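Local coordinates for GH18 chiitnase (PDB 6K7Z), which probably hydrolyses the beta-1,4 linkages of chitin within the chain, as a family 18 endochitinase, at residues S35-P38 with F39-V42; S53-T56 with N57-E60; A101-V104 with K105-L109; D118-A121 with F122-Q125; P224-Q227 with N228-G231. One frame throughout, in Å; residues are numbered along the deposited sequence.

Contact 1 (S35-P38 with F39-V42); sequences SNNP and FNLV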
loop_
_atom_site.group_PDB
_atom_site.type_symbol
_atom_site.label_atom_id
_atom_site.label_comp_id
_atom_site.label_asym_id
_atom_site.label_seq_id
_atom_site.Cartn_x
_atom_site.Cartn_y
_atom_site.Cartn_z
ATOM N N SER A 35 -18.373 -11.222 0.005
ATOM C CA SER A 35 -18.346 -12.678 0.053
ATOM C C SER A 35 -19.298 -13.236 -0.983
ATOM O O SER A 35 -19.080 -14.299 -1.507
ATOM C CB SER A 35 -18.829 -13.189 1.405
ATOM O OG SER A 35 -20.041 -12.564 1.725
ATOM N N ASN A 36 -20.363 -12.486 -1.199
ATOM C CA ASN A 36 -21.448 -12.748 -2.108
ATOM C C ASN A 36 -21.053 -12.860 -3.583
ATOM O O ASN A 36 -21.086 -13.932 -4.137
ATOM C CB ASN A 36 -22.503 -11.606 -1.999
ATOM C CG ASN A 36 -23.731 -11.778 -2.926
ATOM O OD1 ASN A 36 -24.599 -10.916 -3.001
ATOM N ND2 ASN A 36 -23.820 -12.898 -3.601
ATOM N N ASN A 37 -20.697 -11.734 -4.153
ATOM C CA ASN A 37 -20.316 -11.511 -5.535
ATOM C C ASN A 37 -19.034 -10.721 -5.552
ATOM O O ASN A 37 -19.026 -9.610 -5.170
ATOM C CB ASN A 37 -21.370 -10.665 -6.189
ATOM C CG ASN A 37 -20.983 -10.208 -7.575
ATOM O OD1 ASN A 37 -19.964 -10.540 -8.079
ATOM N ND2 ASN A 37 -21.835 -9.432 -8.178
ATOM N N PRO A 38 -17.962 -11.305 -6.008
ATOM C CA PRO A 38 -16.638 -10.662 -5.930
ATOM C C PRO A 38 -16.566 -9.338 -6.662
ATOM O O PRO A 38 -15.697 -8.518 -6.347
ATOM C CB PRO A 38 -15.698 -11.693 -6.575
ATOM C CG PRO A 38 -16.497 -12.954 -6.717
ATOM C CD PRO A 38 -17.931 -12.566 -6.764
ATOM N N PHE A 39 -17.432 -9.105 -7.651
ATOM C CA PHE A 39 -17.379 -7.849 -8.383
ATOM C C PHE A 39 -18.140 -6.733 -7.690
ATOM O O PHE A 39 -18.021 -5.580 -8.115
ATOM C CB PHE A 39 -17.898 -8.040 -9.804
ATOM C CG PHE A 39 -16.972 -8.835 -10.668
ATOM C CD1 PHE A 39 -15.940 -8.208 -11.350
ATOM C CD2 PHE A 39 -17.106 -10.210 -10.772
ATOM C CE1 PHE A 39 -15.060 -8.944 -12.140
ATOM C CE2 PHE A 39 -16.230 -10.954 -11.565
ATOM C CZ PHE A 39 -15.208 -10.320 -12.247
ATOM N N ASN A 40 -18.900 -7.040 -6.642
ATOM C CA ASN A 40 -19.494 -6.023 -5.781
ATOM C C ASN A 40 -18.479 -5.674 -4.698
ATOM O O ASN A 40 -18.142 -6.520 -3.861
ATOM C CB ASN A 40 -20.797 -6.519 -5.158
ATOM C CG ASN A 40 -21.887 -6.746 -6.184
ATOM O OD1 ASN A 40 -21.819 -6.237 -7.304
ATOM N ND2 ASN A 40 -22.904 -7.519 -5.806
ATOM N N LEU A 41 -17.995 -4.438 -4.711
ATOM C CA LEU A 41 -16.943 -4.003 -3.795
ATOM C C LEU A 41 -17.563 -3.311 -2.585
ATOM O O LEU A 41 -18.433 -2.446 -2.739
ATOM C CB LEU A 41 -15.967 -3.065 -4.509
ATOM C CG LEU A 41 -15.406 -3.620 -5.825
ATOM C CD1 LEU A 41 -14.314 -2.717 -6.398
ATOM C CD2 LEU A 41 -14.898 -5.038 -5.637
ATOM N N VAL A 42 -17.115 -3.686 -1.382
ATOM C CA VAL A 42 -17.683 -3.141 -0.151
ATOM C C VAL A 42 -16.578 -2.535 0.700
ATOM O O VAL A 42 -15.436 -3.008 0.709
ATOM C CB VAL A 42 -18.456 -4.204 0.665
ATOM C CG1 VAL A 42 -19.666 -4.720 -0.123
ATOM C CG2 VAL A 42 -17.533 -5.345 1.056
#
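Asn37 bends its side chain forward along the chain, so that OD1 accepts from the backbone N of Phe39 at 2.9 Å, while its own backbone O accepts Asn40 N at 3.0 Å. The first bond closes an Asx turn and the second a type I beta turn from Asn37 to Asn40, one nested inside the other. The side-chain conformation makes this possible: CG lies opposite the backbone N (chi1 172°), which carries the amide forward alongside the following residues. In both bonds the donor N stands well above the plane of the carbonyl it meets.

Phe39 follows with CG opposite its carbonyl carbon (chi1 -71°), and the ring presents its edge to Asn37 OD1, which lies near the ring plane 3.9 Å from CD2. Ring and amide are steeply inclined to each other, with their planes 61° apart. The side chain of Asn40 crosses that of Asn37 at about a right angle. Beyond the turn, Leu41 leans a methyl back, and its CD2 comes to 3.6 Å from Pro38 O. Further out, Phe39 makes a cation-pi contact with Lys95 and touches Leu89 of helix 83-89, and Ser34 OG gives Asn37 O a second hydrogen bond.

Chemically, one asparagine supplies both acceptors that reverse the chain between strands 25-33 and 41-43. With its oxygen committed to Phe39 N, the Asn37 amide is probably held from rotating, and Pro38, which has no N-H to offer, fits a corner where none is needed.

Contact 2 (S53-T56 with N57-E60); sequences SFTT and NTIE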
loop_
_atom_site.group_PDB
_atom_site.type_symbol
_atom_site.label_atom_id
_atom_site.label_comp_id
_atom_site.label_asym_id
_atom_site.label_seq_id
_atom_site.Cartn_x
_atom_site.Cartn_y
_atom_site.Cartn_z
ATOM N N SER A 53 -20.613 3.577 1.440
ATOM C CA SER A 53 -20.491 5.017 1.629
ATOM C C SER A 53 -19.542 5.353 2.767
ATOM O O SER A 53 -19.490 4.645 3.778
ATOM C CB SER A 53 -21.855 5.664 1.908
ATOM O OG SER A 53 -22.370 5.227 3.154
ATOM N N PHE A 54 -18.814 6.455 2.588
ATOM C CA PHE A 54 -17.977 7.041 3.626
ATOM C C PHE A 54 -18.825 7.769 4.664
ATOM O O PHE A 54 -19.878 8.334 4.351
ATOM C CB PHE A 54 -17.003 8.055 3.023
ATOM C CG PHE A 54 -15.859 7.448 2.252
ATOM C CD1 PHE A 54 -15.364 6.192 2.560
ATOM C CD2 PHE A 54 -15.250 8.172 1.241
ATOM C CE1 PHE A 54 -14.299 5.668 1.849
ATOM C CE2 PHE A 54 -14.174 7.662 0.547
ATOM C CZ PHE A 54 -13.702 6.404 0.844
ATOM N N THR A 55 -18.339 7.790 5.903
ATOM C CA THR A 55 -18.991 8.623 6.906
ATOM C C THR A 55 -18.839 10.102 6.561
ATOM O O THR A 55 -17.968 10.506 5.786
ATOM C CB THR A 55 -18.412 8.374 8.296
ATOM O OG1 THR A 55 -17.060 8.855 8.349
ATOM C CG2 THR A 55 -18.461 6.907 8.630
ATOM N N THR A 56 -19.711 10.917 7.159
ATOM C CA THR A 56 -19.636 12.360 6.953
ATOM C C THR A 56 -18.269 12.910 7.356
ATOM O O THR A 56 -17.669 13.709 6.626
ATOM C CB THR A 56 -20.752 13.051 7.741
ATOM O OG1 THR A 56 -22.021 12.582 7.264
ATOM C CG2 THR A 56 -20.677 14.552 7.552
ATOM N N ASN A 57 -17.756 12.486 8.513
ATOM C CA ASN A 57 -16.458 12.985 8.969
ATOM C C ASN A 57 -15.345 12.590 8.002
ATOM O O ASN A 57 -14.411 13.368 7.759
ATOM C CB ASN A 57 -16.148 12.465 10.374
ATOM C CG ASN A 57 -16.868 13.240 11.463
ATOM O OD1 ASN A 57 -17.411 14.314 11.221
ATOM N ND2 ASN A 57 -16.867 12.696 12.677
ATOM N N THR A 58 -15.418 11.377 7.453
ATOM C CA THR A 58 -14.399 10.937 6.503
ATOM C C THR A 58 -14.389 11.837 5.276
ATOM O O THR A 58 -13.335 12.338 4.860
ATOM C CB THR A 58 -14.657 9.482 6.108
ATOM O OG1 THR A 58 -14.544 8.644 7.263
ATOM C CG2 THR A 58 -13.690 9.019 5.034
ATOM N N ILE A 59 -15.568 12.077 4.703
ATOM C CA ILE A 59 -15.680 12.906 3.503
ATOM C C ILE A 59 -15.050 14.275 3.732
ATOM O O ILE A 59 -14.303 14.787 2.890
ATOM C CB ILE A 59 -17.155 13.026 3.078
ATOM C CG1 ILE A 59 -17.679 11.664 2.605
ATOM C CG2 ILE A 59 -17.304 14.070 1.993
ATOM C CD1 ILE A 59 -19.189 11.627 2.345
ATOM N N GLU A 60 -15.331 14.886 4.885
ATOM C CA GLU A 60 -14.757 16.200 5.167
ATOM C C GLU A 60 -13.252 16.101 5.389
ATOM O O GLU A 60 -12.488 16.933 4.889
ATOM C CB GLU A 60 -15.446 16.838 6.379
ATOM C CG GLU A 60 -14.864 18.184 6.823
ATOM C CD GLU A 60 -14.974 19.289 5.775
ATOM O OE1 GLU A 60 -15.680 19.112 4.760
ATOM O OE2 GLU A 60 -14.339 20.352 5.960
#
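Thr55 and Thr58 meet hydroxyl to hydroxyl through two different first torsions: Thr55 OG1 sits between its own backbone N and carbonyl carbon (chi1 68°), whereas Thr58 OG1 is opposite its carbonyl carbon (chi1 -63°). The two side chains cross at about a right angle, with OG1 of Thr55 and OG1 of Thr58 2.7 Å apart in a hydrogen bond that either could donate. Thr55 is the N-cap of the helix, and its hydroxyl faces the first turn.

Thr58 works with both branches. The same rotation that turns its OG1 to Thr55 swings its methyl over one face of the Phe54 ring, where CG2 makes a CH-pi contact at 4.2 Å from the centroid, 24° off the ring normal and displaced toward the rim. Ile59 takes the edge instead: its CG1 lies near the ring plane and packs on Phe54 CB at 3.7 Å. The aromatic residue just before the cap is thereby covered on a face by one helix residue and at an edge by the next. Regular helix bonds start at once, from Ile59 N to Thr55 O at 3.1 Å and from Glu60 N to Thr56 O at 3.1 Å.

The junction joins the short strand 53-54 to helix 56-67, which leads on to barrel strand 71-77. Ile47 in the preceding loop packs against both Phe54 and Thr58 and is bonded to Thr55 through the backbone. Phe54 also reaches Asn107, just past the end of helix 93-106.

Contact 3 (A101-V104 with K105-L109); sequences ASFV and KNNQL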
loop_
_atom_site.group_PDB
_atom_site.type_symbol
_atom_site.label_atom_id
_atom_site.label_comp_id
_atom_site.label_asym_id
_atom_site.label_seq_id
_atom_site.Cartn_x
_atom_site.Cartn_y
_atom_site.Cartn_z
ATOM N N ALA A 101 -12.068 2.615 -10.619
ATOM C CA ALA A 101 -11.932 3.970 -11.147
ATOM C C ALA A 101 -13.162 4.806 -10.832
ATOM O O ALA A 101 -13.044 5.971 -10.434
ATOM C CB ALA A 101 -11.682 3.929 -12.658
ATOM N N SER A 102 -14.351 4.225 -10.989
ATOM C CA SER A 102 -15.570 4.941 -10.632
ATOM C C SER A 102 -15.583 5.302 -9.154
ATOM O O SER A 102 -15.926 6.433 -8.788
ATOM C CB SER A 102 -16.794 4.105 -10.999
ATOM O OG SER A 102 -16.887 3.982 -12.404
ATOM N N PHE A 103 -15.197 4.363 -8.286
ATOM C CA PHE A 103 -15.175 4.681 -6.862
ATOM C C PHE A 103 -14.241 5.846 -6.580
ATOM O O PHE A 103 -14.581 6.749 -5.806
ATOM C CB PHE A 103 -14.759 3.469 -6.035
ATOM C CG PHE A 103 -14.845 3.710 -4.554
ATOM C CD1 PHE A 103 -13.766 4.250 -3.855
ATOM C CD2 PHE A 103 -16.001 3.403 -3.859
ATOM C CE1 PHE A 103 -13.852 4.494 -2.478
ATOM C CE2 PHE A 103 -16.090 3.632 -2.493
ATOM C CZ PHE A 103 -15.009 4.183 -1.805
ATOM N N VAL A 104 -13.066 5.851 -7.210
ATOM C CA VAL A 104 -12.117 6.948 -7.020
ATOM C C VAL A 104 -12.724 8.270 -7.482
ATOM O O VAL A 104 -12.636 9.293 -6.791
ATOM C CB VAL A 104 -10.801 6.644 -7.756
ATOM C CG1 VAL A 104 -9.916 7.887 -7.820
ATOM C CG2 VAL A 104 -10.086 5.509 -7.066
ATOM N N LYS A 105 -13.333 8.275 -8.671
ATOM C CA LYS A 105 -13.823 9.537 -9.216
ATOM C C LYS A 105 -15.069 10.015 -8.486
ATOM O O LYS A 105 -15.193 11.207 -8.181
ATOM C CB LYS A 105 -14.094 9.390 -10.710
ATOM C CG LYS A 105 -12.836 9.191 -11.537
ATOM C CD LYS A 105 -13.159 9.162 -13.025
ATOM C CE LYS A 105 -11.896 9.101 -13.869
ATOM N NZ LYS A 105 -12.222 9.001 -15.326
ATOM N N ASN A 106 -16.003 9.105 -8.201
ATOM C CA ASN A 106 -17.236 9.486 -7.517
ATOM C C ASN A 106 -16.989 9.969 -6.098
ATOM O O ASN A 106 -17.806 10.725 -5.566
ATOM C CB ASN A 106 -18.216 8.317 -7.480
ATOM C CG ASN A 106 -18.670 7.889 -8.869
ATOM O OD1 ASN A 106 -18.753 8.708 -9.793
ATOM N ND2 ASN A 106 -18.961 6.602 -9.023
ATOM N N ASN A 107 -15.895 9.546 -5.471
ATOM C CA ASN A 107 -15.546 10.011 -4.137
ATOM C C ASN A 107 -14.380 10.990 -4.143
ATOM O O ASN A 107 -13.827 11.279 -3.079
ATOM C CB ASN A 107 -15.245 8.820 -3.226
ATOM C CG ASN A 107 -16.464 7.949 -2.998
ATOM O OD1 ASN A 107 -17.367 8.312 -2.243
ATOM N ND2 ASN A 107 -16.505 6.803 -3.666
ATOM N N GLN A 108 -14.000 11.500 -5.316
ATOM C CA GLN A 108 -12.991 12.552 -5.454
ATOM C C GLN A 108 -11.686 12.184 -4.750
ATOM O O GLN A 108 -11.086 12.995 -4.046
ATOM C CB GLN A 108 -13.526 13.897 -4.950
ATOM C CG GLN A 108 -14.640 14.474 -5.820
ATOM C CD GLN A 108 -15.985 13.833 -5.551
ATOM O OE1 GLN A 108 -16.288 13.445 -4.420
ATOM N NE2 GLN A 108 -16.808 13.721 -6.590
ATOM N N LEU A 109 -11.243 10.949 -4.937
ATOM C CA LEU A 109 -9.990 10.501 -4.345
ATOM C C LEU A 109 -8.840 10.692 -5.327
ATOM O O LEU A 109 -9.038 10.999 -6.507
ATOM C CB LEU A 109 -10.092 9.038 -3.925
ATOM C CG LEU A 109 -11.218 8.767 -2.934
ATOM C CD1 LEU A 109 -11.248 7.304 -2.524
ATOM C CD2 LEU A 109 -11.083 9.684 -1.706
#
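Asn107 lays its amide nitrogen over the centre of the Phe103 ring, ND2 standing 3.3 Å above the plane, with amide and ring inclined at 44°. The same ND2 donates to Phe103 O at 2.9 Å, a fairly straight bond (155°) lying close to the amide's own plane. Asn107 N reaches that oxygen too, at 3.1 Å, so one carbonyl holds the residue by backbone and side chain and probably fixes the amide's rotation above the ring. Leu109 adds CD1 against Phe103 CE1 at 3.8 Å.

The next layer is the helix end that puts these groups in place. Phe103 CG lies opposite its backbone N (chi1 -175°), carrying the ring outward from the helix, where the Asn107 amide can lie over its face. Leu109 N returns to Val104 O at 2.8 Å and Gln108 N to Lys105 O at 3.1 Å, the pair of bonds of a Schellman motif, with Gln108 in positive phi. Its usual apolar contact is present, Val104 CG1 meeting Leu109 CB at 4.1 Å. With the Phe103 ring cut back to an alanine, the Asn107 amide is likely to lose the surface it lies over, and a gap to open beside Leu109 CD1.

This is the terminus of helix 93-106, where the chain turns into barrel strand 111-115. Phe103, Val104 and Leu109 all rest on Ile74 of strand 71-77, and Gln66 of helix 56-67 hydrogen-bonds to Gln108 O.

Contact 4 (D118-A121 with F122-Q125); sequences DTAA and FTGQ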
loop_
_atom_site.group_PDB
_atom_site.type_symbol
_atom_site.label_atom_id
_atom_site.label_comp_id
_atom_site.label_asym_id
_atom_site.label_seq_id
_atom_site.Cartn_x
_atom_site.Cartn_y
_atom_site.Cartn_z
ATOM N N ASP A 118 -2.415 -12.204 -1.928
ATOM C CA ASP A 118 -2.766 -13.589 -2.266
ATOM C C ASP A 118 -1.518 -14.310 -2.774
ATOM O O ASP A 118 -1.318 -14.540 -3.970
ATOM C CB ASP A 118 -3.902 -13.628 -3.282
ATOM C CG ASP A 118 -4.409 -15.044 -3.533
ATOM O OD1 ASP A 118 -4.032 -15.965 -2.773
ATOM O OD2 ASP A 118 -5.170 -15.233 -4.490
ATOM N N THR A 119 -0.665 -14.687 -1.819
ATOM C CA THR A 119 0.629 -15.273 -2.144
ATOM C C THR A 119 0.484 -16.550 -2.967
ATOM O O THR A 119 1.304 -16.823 -3.857
ATOM C CB THR A 119 1.380 -15.550 -0.844
ATOM O OG1 THR A 119 1.469 -14.331 -0.093
ATOM C CG2 THR A 119 2.775 -16.097 -1.120
ATOM N N ALA A 120 -0.546 -17.352 -2.679
ATOM C CA ALA A 120 -0.698 -18.628 -3.372
ATOM C C ALA A 120 -0.892 -18.455 -4.871
ATOM O O ALA A 120 -0.652 -19.401 -5.625
ATOM C CB ALA A 120 -1.874 -19.416 -2.796
ATOM N N ALA A 121 -1.326 -17.279 -5.324
ATOM C CA ALA A 121 -1.460 -17.062 -6.759
ATOM C C ALA A 121 -0.125 -16.825 -7.450
ATOM O O ALA A 121 -0.090 -16.772 -8.683
ATOM C CB ALA A 121 -2.415 -15.893 -7.030
ATOM N N PHE A 122 0.975 -16.702 -6.701
ATOM C CA PHE A 122 2.309 -16.673 -7.290
ATOM C C PHE A 122 2.990 -18.038 -7.269
ATOM O O PHE A 122 4.095 -18.166 -7.805
ATOM C CB PHE A 122 3.214 -15.664 -6.558
ATOM C CG PHE A 122 2.713 -14.237 -6.581
ATOM C CD1 PHE A 122 1.957 -13.750 -7.645
ATOM C CD2 PHE A 122 3.017 -13.380 -5.530
ATOM C CE1 PHE A 122 1.522 -12.425 -7.653
ATOM C CE2 PHE A 122 2.593 -12.073 -5.522
ATOM C CZ PHE A 122 1.832 -11.583 -6.582
ATOM N N THR A 123 2.372 -19.051 -6.649
ATOM C CA THR A 123 2.958 -20.384 -6.514
ATOM C C THR A 123 2.206 -21.457 -7.288
ATOM O O THR A 123 2.459 -22.649 -7.072
ATOM C CB THR A 123 3.013 -20.808 -5.048
ATOM O OG1 THR A 123 1.671 -20.972 -4.556
ATOM C CG2 THR A 123 3.744 -19.773 -4.218
ATOM N N GLY A 124 1.281 -21.079 -8.164
ATOM C CA GLY A 124 0.534 -22.082 -8.890
ATOM C C GLY A 124 -0.540 -22.793 -8.095
ATOM O O GLY A 124 -1.097 -23.776 -8.589
ATOM N N GLN A 125 -0.861 -22.322 -6.887
ATOM C CA GLN A 125 -1.793 -23.018 -6.003
ATOM C C GLN A 125 -3.172 -22.376 -5.925
ATOM O O GLN A 125 -4.024 -22.880 -5.189
ATOM C CB GLN A 125 -1.213 -23.118 -4.586
ATOM C CG GLN A 125 0.011 -24.008 -4.453
ATOM C CD GLN A 125 -0.301 -25.462 -4.752
ATOM O OE1 GLN A 125 -1.239 -26.037 -4.190
ATOM N NE2 GLN A 125 0.474 -26.062 -5.648
HETATM O O HOH W 1 1.082 -18.701 -10.064
#
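Ala120 O is the crowded centre here, taking hydrogen bonds from Thr123 OG1 at 3.0 Å, Thr123 N at 3.2 Å and Gln125 N at 3.2 Å. Thr123 can grip it twice because OG1 sits between its backbone N and carbonyl carbon (chi1 66°), on the side of the preceding turn. The donors approach differently: Gln125 N comes nearly head-on to the carbonyl, while Thr123 N stands high above its plane. One residue earlier, Thr119 O accepts Phe122 N at 2.9 Å, a 3-10 bond. Phe122 CB packs on Thr119 O at 3.5 Å, and its ring extends away to meet Tyr160 edge-to-face. Asp118 OD2 links the start of the turn to Tyr128 in the following loop and to Ser83 at the start of helix 83-89.

The other side is looser and wet. A water receives Gly124 N at 3.1 Å and donates to Ala121 O at 2.6 Å, bridging two backbone groups that do not bond directly. Gly124 is exposed, with a positive phi that suits glycine, and the side chain of Gln125 comes near Ala120 with its CB before bending away.

The wide bond from Gln125 N to Ala120 O, the positive-phi glycine and the water together resemble a Schellman ending whose inner bond is water-mediated, here closing a 3-10 turn. The turn directly follows the DxxDxDxE sequence characteristic of family 18, which ends at Glu117, by analogy with other family 18 chitinases probably the catalytic proton donor.

Contact 5 (P224-Q227 with N228-G231); sequences PVTQ and NDAG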
loop_
_atom_site.group_PDB
_atom_site.type_symbol
_atom_site.label_atom_id
_atom_site.label_comp_id
_atom_site.label_asym_id
_atom_site.label_seq_id
_atom_site.Cartn_x
_atom_site.Cartn_y
_atom_site.Cartn_z
ATOM N N PRO A 224 5.419 -1.353 11.080
ATOM C CA PRO A 224 4.352 -1.157 12.070
ATOM C C PRO A 224 4.719 -0.035 13.026
ATOM O O PRO A 224 5.885 0.123 13.399
ATOM C CB PRO A 224 4.293 -2.500 12.816
ATOM C CG PRO A 224 5.527 -3.260 12.417
ATOM C CD PRO A 224 6.344 -2.436 11.470
ATOM N N VAL A 225 3.713 0.744 13.431
ATOM C CA VAL A 225 3.971 1.829 14.377
ATOM C C VAL A 225 4.279 1.263 15.753
ATOM O O VAL A 225 5.270 1.639 16.386
ATOM C CB VAL A 225 2.790 2.809 14.429
ATOM C CG1 VAL A 225 3.062 3.917 15.443
ATOM C CG2 VAL A 225 2.523 3.389 13.046
ATOM N N THR A 226 3.434 0.359 16.231
ATOM C CA THR A 226 3.577 -0.239 17.551
ATOM C C THR A 226 3.655 -1.751 17.454
ATOM O O THR A 226 3.347 -2.360 16.421
ATOM C CB THR A 226 2.398 0.098 18.459
ATOM O OG1 THR A 226 1.202 -0.482 17.904
ATOM C CG2 THR A 226 2.246 1.617 18.624
ATOM N N GLN A 227 3.982 -2.364 18.581
ATOM C CA GLN A 227 4.028 -3.784 18.638
ATOM C C GLN A 227 2.680 -4.452 18.252
ATOM O O GLN A 227 2.675 -5.509 17.707
ATOM C CB GLN A 227 4.356 -4.218 20.053
ATOM C CG GLN A 227 4.169 -5.709 20.329
ATOM C CD GLN A 227 2.839 -6.014 20.996
ATOM O OE1 GLN A 227 2.481 -5.445 22.029
ATOM N NE2 GLN A 227 2.125 -6.955 20.430
ATOM N N ASN A 228 1.562 -3.843 18.597
ATOM C CA ASN A 228 0.280 -4.488 18.309
ATOM C C ASN A 228 -0.126 -4.329 16.857
ATOM O O ASN A 228 -1.179 -4.845 16.471
ATOM C CB ASN A 228 -0.841 -3.937 19.221
ATOM C CG ASN A 228 -2.119 -4.781 19.184
ATOM O OD1 ASN A 228 -3.154 -4.336 18.690
ATOM N ND2 ASN A 228 -2.039 -6.003 19.686
ATOM N N ASP A 229 0.688 -3.658 16.044
ATOM C CA ASP A 229 0.339 -3.425 14.645
ATOM C C ASP A 229 0.762 -4.554 13.716
ATOM O O ASP A 229 0.349 -4.562 12.550
ATOM C CB ASP A 229 0.948 -2.099 14.170
ATOM C CG ASP A 229 0.212 -0.888 14.737
ATOM O OD1 ASP A 229 -1.036 -0.809 14.584
ATOM O OD2 ASP A 229 0.878 -0.017 15.331
ATOM N N ALA A 230 1.548 -5.517 14.190
ATOM C CA ALA A 230 1.944 -6.616 13.319
ATOM C C ALA A 230 2.303 -7.821 14.169
ATOM O O ALA A 230 2.771 -7.674 15.298
ATOM C CB ALA A 230 3.129 -6.235 12.426
ATOM N N GLY A 231 2.080 -9.012 13.605
ATOM C CA GLY A 231 2.541 -10.226 14.255
ATOM C C GLY A 231 4.045 -10.266 14.441
ATOM O O GLY A 231 4.539 -10.777 15.449
#
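Asp229 OD2 is gripped twice by Thr226, through OG1 at 2.6 Å and through the backbone N at 2.7 Å. The two donors arrive from different directions: the N-H uses the anti lone pair of the carboxylate oxygen, whereas the hydroxyl meets it from well above the carboxylate plane (66° out of it). Thr226 offers both because OG1 lies between its backbone N and carbonyl carbon (chi1 64°), and Asp229 turns its carboxylate back to them with CG opposite its own carbonyl carbon (chi1 -74°). The backbone answers in the reverse sense, Asp229 N donating to Thr226 O at 3.0 Å, which closes a type I beta turn with Gln227 and Asn228 at its corners.

This turn belongs to the loop leaving strand 219-224, and in a TIM barrel such loops at the C-terminal ends of the strands surround the substrate-binding end. Were Asp229 an alanine, Thr226 N and OG1 would probably lose their shared acceptor and Ser264 OG its bond to OD1, leaving the turn freer to move.

Under the polar grip lies an apolar seam. Pro224 CB touches Asp229 CB at 3.6 Å, and Pro224 CG meets Ala230 CB at 3.8 Å, bringing the end of the strand against the far side of the turn. Ala230 N is buried here with no partner in the model. Asp229 also packs on Trp260 of strand 256-260, the residue to which Val225 is hydrogen-bonded through the backbone.

Contacts 2 and 3 are the pair that meet: their centres are 14 Å apart, and Phe54 CZ packs on Phe103 CZ at 3.7 Å, so the start of helix 56-67 and the end of helix 93-106 share an aromatic patch. Contact 1, about 18 Å from contact 3 between centres, lies toward the other end of helix 93-106. Contacts 4 and 5 are turns in loops that follow barrel strands 111-115 and 219-224; their centres are 26 Å apart and their nearest atoms about 15 Å. Contact 4 is closest in sequence to the family's catalytic signature. Contact 5 lies across the chain's centre from contact 3, 30 Å away between centres.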